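Local coordinates for protein peroxiredoxin PRX1, mitochondrial (Saccharomyces cerevisiae, PDB 5YKJ) that probably reduces hydroperoxides in mitochondria as a 1-Cys thiol peroxidase whose oxidised cysteine is recycled through the glutathione and thioredoxin systems, at residues Phe131-Asp134 / Lys138-Leu141; Trp30-Ser35 / Arg158-Leu163. All coordinates share one frame; numbering follows the deposited sequence.

Contact 1: Phe131-Asp134 / Lys138-Leu141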
ATOM      1  N   PHE A 131       2.867  -0.439   2.728  1.00  6.49           N
ATOM      2  CA  PHE A 131       3.715  -0.913   1.667  1.00  6.13           C
ATOM      3  C   PHE A 131       2.906  -1.134   0.377  1.00 10.28           C
ATOM      4  O   PHE A 131       1.948  -1.807   0.419  1.00 10.31           O
ATOM      5  CB  PHE A 131       4.353  -2.278   2.063  1.00  6.32           C
ATOM      6  CG  PHE A 131       5.094  -2.286   3.382  1.00  7.98           C
ATOM      7  CD1 PHE A 131       4.442  -2.462   4.592  1.00  6.24           C
ATOM      8  CD2 PHE A 131       6.470  -2.143   3.420  1.00  8.32           C
ATOM      9  CE1 PHE A 131       5.118  -2.466   5.766  1.00  8.75           C
ATOM     10  CE2 PHE A 131       7.134  -2.156   4.637  1.00  8.10           C
ATOM     11  CZ  PHE A 131       6.453  -2.344   5.765  1.00  6.94           C
ATOM     12  N   VAL A 132       3.325  -0.523  -0.730  1.00  6.82           N
ATOM     13  CA  VAL A 132       2.696  -0.738  -2.017  1.00  6.89           C
ATOM     14  C   VAL A 132       3.565  -1.765  -2.725  1.00 10.42           C
ATOM     15  O   VAL A 132       4.718  -1.551  -2.895  1.00  9.55           O
ATOM     16  CB  VAL A 132       2.673   0.537  -2.804  1.00  6.61           C
ATOM     17  CG1 VAL A 132       2.046   0.304  -4.168  1.00  8.71           C
ATOM     18  CG2 VAL A 132       1.927   1.587  -2.040  1.00  8.36           C
ATOM     19  N   ILE A 133       2.955  -2.886  -3.065  1.00  7.09           N
ATOM     20  CA  ILE A 133       3.640  -4.038  -3.654  1.00  7.42           C
ATOM     21  C   ILE A 133       3.152  -4.374  -5.062  1.00  8.67           C
ATOM     22  O   ILE A 133       2.004  -4.386  -5.312  1.00 10.01           O
ATOM     23  CB  ILE A 133       3.431  -5.210  -2.736  1.00  7.71           C
ATOM     24  CG1 ILE A 133       3.976  -4.837  -1.379  1.00  8.99           C
ATOM     25  CG2 ILE A 133       4.061  -6.492  -3.237  1.00 10.00           C
ATOM     26  CD1 ILE A 133       3.533  -5.740  -0.256  1.00 14.76           C
ATOM     27  N   ASP A 134       4.099  -4.590  -5.957  1.00  8.05           N
ATOM     28  CA  ASP A 134       3.754  -4.903  -7.300  1.00 11.23           C
ATOM     29  C   ASP A 134       3.445  -6.390  -7.494  1.00  8.91           C
ATOM     30  O   ASP A 134       3.577  -7.157  -6.649  1.00 11.37           O
ATOM     31  CB  ASP A 134       4.734  -4.299  -8.312  1.00 11.32           C
ATOM     32  CG  ASP A 134       6.073  -5.042  -8.396  1.00 11.37           C
ATOM     33  OD1 ASP A 134       6.185  -6.138  -7.934  1.00 11.42           O
ATOM     34  OD2 ASP A 134       6.958  -4.439  -8.955  1.00 10.34           O
ATOM     35  N   LYS A 138       7.514  -6.961  -5.472  1.00  9.70           N
ATOM     36  CA  LYS A 138       8.485  -5.987  -5.091  1.00 12.07           C
ATOM     37  C   LYS A 138       7.815  -4.872  -4.350  1.00 11.35           C
ATOM     38  O   LYS A 138       6.850  -4.447  -4.722  1.00 10.70           O
ATOM     39  CB  LYS A 138       9.199  -5.345  -6.298  1.00 11.14           C
ATOM     40  CG  LYS A 138       9.881  -6.338  -7.169  1.00 14.85           C
ATOM     41  CD  LYS A 138      10.983  -6.946  -6.376  1.00 23.56           C
ATOM     42  CE  LYS A 138      11.589  -8.106  -7.121  1.00 51.63           C
ATOM     43  NZ  LYS A 138      13.011  -7.896  -7.336  1.00 61.25           N
ATOM     44  N   ILE A 139       8.451  -4.411  -3.277  1.00  7.83           N
ATOM     45  CA  ILE A 139       7.980  -3.267  -2.549  1.00  8.85           C
ATOM     46  C   ILE A 139       8.381  -2.055  -3.399  1.00  8.04           C
ATOM     47  O   ILE A 139       9.486  -1.862  -3.708  1.00  9.16           O
ATOM     48  CB  ILE A 139       8.618  -3.173  -1.148  1.00  7.64           C
ATOM     49  CG1 ILE A 139       8.192  -4.353  -0.285  1.00  8.06           C
ATOM     50  CG2 ILE A 139       8.164  -1.884  -0.522  1.00  8.29           C
ATOM     51  CD1 ILE A 139       8.994  -4.527   0.987  1.00 11.59           C
ATOM     52  N   ARG A 140       7.401  -1.256  -3.760  1.00  8.30           N
ATOM     53  CA  ARG A 140       7.608  -0.118  -4.620  1.00  6.98           C
ATOM     54  C   ARG A 140       7.626   1.258  -3.954  1.00  9.61           C
ATOM     55  O   ARG A 140       8.190   2.167  -4.443  1.00  9.41           O
ATOM     56  CB  ARG A 140       6.601  -0.139  -5.784  1.00  7.18           C
ATOM     57  CG  ARG A 140       6.615  -1.431  -6.584  1.00  9.00           C
ATOM     58  CD  ARG A 140       7.866  -1.570  -7.430  1.00 11.04           C
ATOM     59  NE  ARG A 140       7.964  -0.505  -8.402  1.00 13.33           N
ATOM     60  CZ  ARG A 140       7.395  -0.566  -9.585  1.00 12.52           C
ATOM     61  NH1 ARG A 140       6.771  -1.644  -9.957  1.00 11.96           N
ATOM     62  NH2 ARG A 140       7.477   0.450 -10.398  1.00 17.36           N
ATOM     63  N   LEU A 141       6.948   1.327  -2.840  1.00  8.49           N
ATOM     64  CA  LEU A 141       6.773   2.554  -2.115  1.00  6.45           C
ATOM     65  C   LEU A 141       6.368   2.231  -0.693  1.00  7.14           C
ATOM     66  O   LEU A 141       5.651   1.353  -0.504  1.00  8.63           O
ATOM     67  CB  LEU A 141       5.654   3.383  -2.793  1.00  7.81           C
ATOM     68  CG  LEU A 141       5.356   4.820  -2.372  1.00  9.48           C
ATOM     69  CD1 LEU A 141       4.856   5.685  -3.536  1.00 11.15           C
ATOM     70  CD2 LEU A 141       4.286   4.863  -1.293  1.00 10.94           C
TER
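D134 grips K138 and R140 with one oxygen each. Its carboxylate is swung into the cramped site between backbone N and carbonyl carbon (chi1 76°), which sets D134 OD1 2.9 Å from K138 N, the donor standing above the carboxylate plane. The same OD1 takes K136 N, closing an Asx turn, so a side chain as well as the main-chain bond D134 N to K138 O (3.0 Å) ties the end of the hairpin. D134 OD2 offers its anti lone pair to R140 NH1 at 3.0 Å, a salt bridge in which the two planar groups stand 76° apart. The guanidinium is doubly held, because NH2 pairs with D167 on helix 153-169. K138 runs alongside D134, its CB 3.5 Å from D134 OD1, before its end leads away. Strands 129-133 and 139-144 form this beta hairpin, the outer part of the thioredoxin-fold sheet. A classic beta bulge interrupts it: R140 and L141 both stand opposite V132, and R140 has a helix-like psi of -26°. V132 O receives R140 N at 2.8 Å, while V132 N gives a nearly straight bond to L141 O at 3.0 Å. V132 and L141 point the same way, toward helix 153-169, and touch through V132 CG2 and L141 CD2 at 4.1 Å. I133 and I139 lie on the other face, where both meet A8.

Contact 2: Trp30-Ser35 / Arg158-Leu163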
ATOM      1  N   TRP A  30      -1.626  -6.056  -7.763  1.00 10.79           N
ATOM      2  CA  TRP A  30      -0.802  -5.171  -6.963  1.00 11.32           C
ATOM      3  C   TRP A  30      -1.400  -5.339  -5.551  1.00 10.47           C
ATOM      4  O   TRP A  30      -2.480  -5.800  -5.375  1.00 10.93           O
ATOM      5  CB  TRP A  30      -0.924  -3.698  -7.385  1.00 12.74           C
ATOM      6  CG  TRP A  30      -0.182  -3.353  -8.598  1.00  9.33           C
ATOM      7  CD1 TRP A  30      -0.488  -3.708  -9.858  1.00 10.25           C
ATOM      8  CD2 TRP A  30       0.963  -2.531  -8.690  1.00 10.63           C
ATOM      9  NE1 TRP A  30       0.412  -3.191 -10.735  1.00 13.49           N
ATOM     10  CE2 TRP A  30       1.309  -2.440 -10.040  1.00 11.08           C
ATOM     11  CE3 TRP A  30       1.722  -1.841  -7.772  1.00 10.69           C
ATOM     12  CZ2 TRP A  30       2.407  -1.731 -10.473  1.00 14.01           C
ATOM     13  CZ3 TRP A  30       2.810  -1.100  -8.224  1.00 11.37           C
ATOM     14  CH2 TRP A  30       3.137  -1.063  -9.549  1.00 12.90           C
ATOM     15  N   GLY A  31      -0.633  -4.903  -4.580  1.00 10.05           N
ATOM     16  CA  GLY A  31      -1.044  -4.966  -3.215  1.00 12.70           C
ATOM     17  C   GLY A  31      -0.718  -3.727  -2.374  1.00  8.83           C
ATOM     18  O   GLY A  31       0.231  -3.094  -2.604  1.00  9.69           O
ATOM     19  N   VAL A  32      -1.584  -3.460  -1.426  1.00  9.08           N
ATOM     20  CA  VAL A  32      -1.377  -2.431  -0.438  1.00  8.78           C
ATOM     21  C   VAL A  32      -1.509  -3.095   0.953  1.00  9.73           C
ATOM     22  O   VAL A  32      -2.563  -3.506   1.328  1.00  9.69           O
ATOM     23  CB  VAL A  32      -2.325  -1.233  -0.593  1.00  9.89           C
ATOM     24  CG1 VAL A  32      -2.102  -0.232   0.517  1.00  9.34           C
ATOM     25  CG2 VAL A  32      -2.108  -0.523  -1.887  1.00  8.06           C
ATOM     26  N   LEU A  33      -0.383  -3.189   1.661  1.00  8.56           N
ATOM     27  CA  LEU A  33      -0.382  -3.727   2.985  1.00  7.82           C
ATOM     28  C   LEU A  33      -0.282  -2.530   3.961  1.00  6.41           C
ATOM     29  O   LEU A  33       0.656  -1.818   3.905  1.00  8.67           O
ATOM     30  CB  LEU A  33       0.753  -4.711   3.184  1.00  7.23           C
ATOM     31  CG  LEU A  33       1.106  -5.278   4.545  1.00 10.15           C
ATOM     32  CD1 LEU A  33      -0.007  -6.129   5.065  1.00 14.98           C
ATOM     33  CD2 LEU A  33       2.447  -5.999   4.510  1.00 13.30           C
ATOM     34  N   PHE A  34      -1.290  -2.355   4.798  1.00  6.42           N
ATOM     35  CA  PHE A  34      -1.351  -1.277   5.737  1.00  7.72           C
ATOM     36  C   PHE A  34      -1.443  -1.801   7.175  1.00 10.55           C
ATOM     37  O   PHE A  34      -2.090  -2.712   7.439  1.00  9.96           O
ATOM     38  CB  PHE A  34      -2.488  -0.287   5.443  1.00  8.77           C
ATOM     39  CG  PHE A  34      -3.851  -0.912   5.268  1.00 10.21           C
ATOM     40  CD1 PHE A  34      -4.254  -1.311   4.073  1.00 11.06           C
ATOM     41  CD2 PHE A  34      -4.693  -1.085   6.312  1.00 11.65           C
ATOM     42  CE1 PHE A  34      -5.475  -1.848   3.894  1.00 23.36           C
ATOM     43  CE2 PHE A  34      -5.944  -1.625   6.143  1.00 15.95           C
ATOM     44  CZ  PHE A  34      -6.314  -2.022   4.938  1.00 14.48           C
ATOM     45  N   SER A  35      -0.705  -1.125   8.042  1.00  7.65           N
ATOM     46  CA  SER A  35      -0.494  -1.521   9.383  1.00  7.56           C
ATOM     47  C   SER A  35      -1.081  -0.643  10.484  1.00  6.75           C
ATOM     48  O   SER A  35      -1.138   0.497  10.359  1.00  8.16           O
ATOM     49  CB  SER A  35       1.015  -1.632   9.606  1.00  8.83           C
ATOM     50  OG  SER A  35       1.597  -2.286   8.538  1.00 10.53           O
ATOM     51  N   ARG A 158      -3.175   7.990  -5.951  1.00  7.81           N
ATOM     52  CA  ARG A 158      -2.375   8.774  -6.874  1.00 12.19           C
ATOM     53  C   ARG A 158      -1.037   8.088  -7.192  1.00 10.34           C
ATOM     54  O   ARG A 158      -0.650   7.973  -8.312  1.00 11.60           O
ATOM     55  CB  ARG A 158      -2.158  10.203  -6.344  1.00 12.52           C
ATOM     56  CG  ARG A 158      -1.590  11.190  -7.363  1.00 10.07           C
ATOM     57  CD  ARG A 158      -1.073  12.488  -6.759  1.00 10.08           C
ATOM     58  NE  ARG A 158       0.089  12.301  -5.934  1.00  8.98           N
ATOM     59  CZ  ARG A 158       1.313  12.279  -6.406  1.00  9.01           C
ATOM     60  NH1 ARG A 158       1.551  12.502  -7.691  1.00  9.92           N
ATOM     61  NH2 ARG A 158       2.304  12.059  -5.591  1.00  8.78           N
ATOM     62  N   VAL A 159      -0.375   7.625  -6.161  1.00  7.23           N
ATOM     63  CA  VAL A 159       0.866   6.930  -6.365  1.00  7.07           C
ATOM     64  C   VAL A 159       0.701   5.603  -7.078  1.00  9.27           C
ATOM     65  O   VAL A 159       1.542   5.227  -7.746  1.00 10.78           O
ATOM     66  CB  VAL A 159       1.772   6.831  -5.128  1.00  6.68           C
ATOM     67  CG1 VAL A 159       1.985   8.201  -4.583  1.00 11.36           C
ATOM     68  CG2 VAL A 159       1.205   5.889  -4.091  1.00  6.85           C
ATOM     69  N   ILE A 160      -0.402   4.916  -6.832  1.00  9.78           N
ATOM     70  CA  ILE A 160      -0.638   3.673  -7.512  1.00  9.90           C
ATOM     71  C   ILE A 160      -0.766   3.981  -9.022  1.00  9.99           C
ATOM     72  O   ILE A 160      -0.227   3.302  -9.833  1.00 10.50           O
ATOM     73  CB  ILE A 160      -1.911   2.945  -7.013  1.00  8.90           C
ATOM     74  CG1 ILE A 160      -1.656   2.287  -5.668  1.00  8.67           C
ATOM     75  CG2 ILE A 160      -2.304   1.829  -7.980  1.00 11.29           C
ATOM     76  CD1 ILE A 160      -2.930   1.990  -4.913  1.00 15.03           C
ATOM     77  N   ASP A 161      -1.492   5.044  -9.310  1.00 11.05           N
ATOM     78  CA  ASP A 161      -1.669   5.407 -10.703  1.00  8.84           C
ATOM     79  C   ASP A 161      -0.332   5.764 -11.378  1.00 12.89           C
ATOM     80  O   ASP A 161      -0.075   5.392 -12.457  1.00 12.80           O
ATOM     81  CB  ASP A 161      -2.670   6.545 -10.839  1.00 11.42           C
ATOM     82  CG  ASP A 161      -4.116   6.087 -10.637  1.00 17.52           C
ATOM     83  OD1 ASP A 161      -4.370   4.952 -10.744  1.00 13.83           O
ATOM     84  OD2 ASP A 161      -4.919   6.902 -10.377  1.00 15.39           O
ATOM     85  N   ALA A 162       0.483   6.505 -10.674  1.00 11.12           N
ATOM     86  CA  ALA A 162       1.774   6.853 -11.167  1.00  8.72           C
ATOM     87  C   ALA A 162       2.654   5.629 -11.352  1.00 10.34           C
ATOM     88  O   ALA A 162       3.311   5.520 -12.298  1.00  9.19           O
ATOM     89  CB  ALA A 162       2.438   7.844 -10.219  1.00  9.71           C
ATOM     90  N   LEU A 163       2.662   4.722 -10.383  1.00  8.54           N
ATOM     91  CA  LEU A 163       3.497   3.547 -10.505  1.00  9.53           C
ATOM     92  C   LEU A 163       3.106   2.646 -11.650  1.00  9.70           C
ATOM     93  O   LEU A 163       3.934   2.132 -12.327  1.00 11.69           O
ATOM     94  CB  LEU A 163       3.465   2.721  -9.213  1.00 10.76           C
ATOM     95  CG  LEU A 163       4.236   3.287  -8.021  1.00  7.32           C
ATOM     96  CD1 LEU A 163       3.719   2.641  -6.747  1.00  7.08           C
ATOM     97  CD2 LEU A 163       5.714   3.025  -8.204  1.00  8.83           C
TER
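Strand segment 30-35 and helix segment 158-163 stand a full side-chain layer apart: the closest pair of CA atoms, those of W30 and I160, is separated by 8.9 Å. Within the helix L163 N bonds to V159 O at 2.9 Å, and the contact with the strand is wholly apolar. W30 and V32, two residues apart with G31 between them, send their side chains to the helix, where I160 and L163, one turn apart, receive them. This is the strand-to-helix packing of the thioredoxin fold, with helix 153-169 lying against one face of the central sheet. The indole of W30 reaches out with the far end of its six-membered ring: W30 CH2 comes to 3.8 Å from L163 CB, and W30 CZ3 lies 4.1 Å from L163 CD1. The leucine meets the ring obliquely. At the second point V32 CG2 and I160 CD1 touch at 4.0 Å. I160 does not start out toward the strand; its nearly extended outer torsion (chi2 160°) carries CD1 there. V63 of strand 63-69 packs against both W30 and V32, while R140 and V132 of the hairpin also touch L163.

Overall arrangement
Both contacts are buried and share one sheet, in which strand 30-36 is central and strand 139-144 outermost. Contact 1 joins neighbours within the sheet, so main-chain hydrogen bonds carry it, with a salt bridge near the turn; contact 2 joins sheet to helix and relies on hydrocarbon packing alone, over a smaller area (176 against 425 Å²). They meet along the strand pair 30-36 and 129-133, where I133 N lies 2.8 Å from G31 O and F131 N 2.9 Å from L33 O, both probable hydrogen bonds. Helix 153-169 follows strand 139-144 in the chain and folds back over it: L141 CD1 rests 3.7 Å from V159 CB.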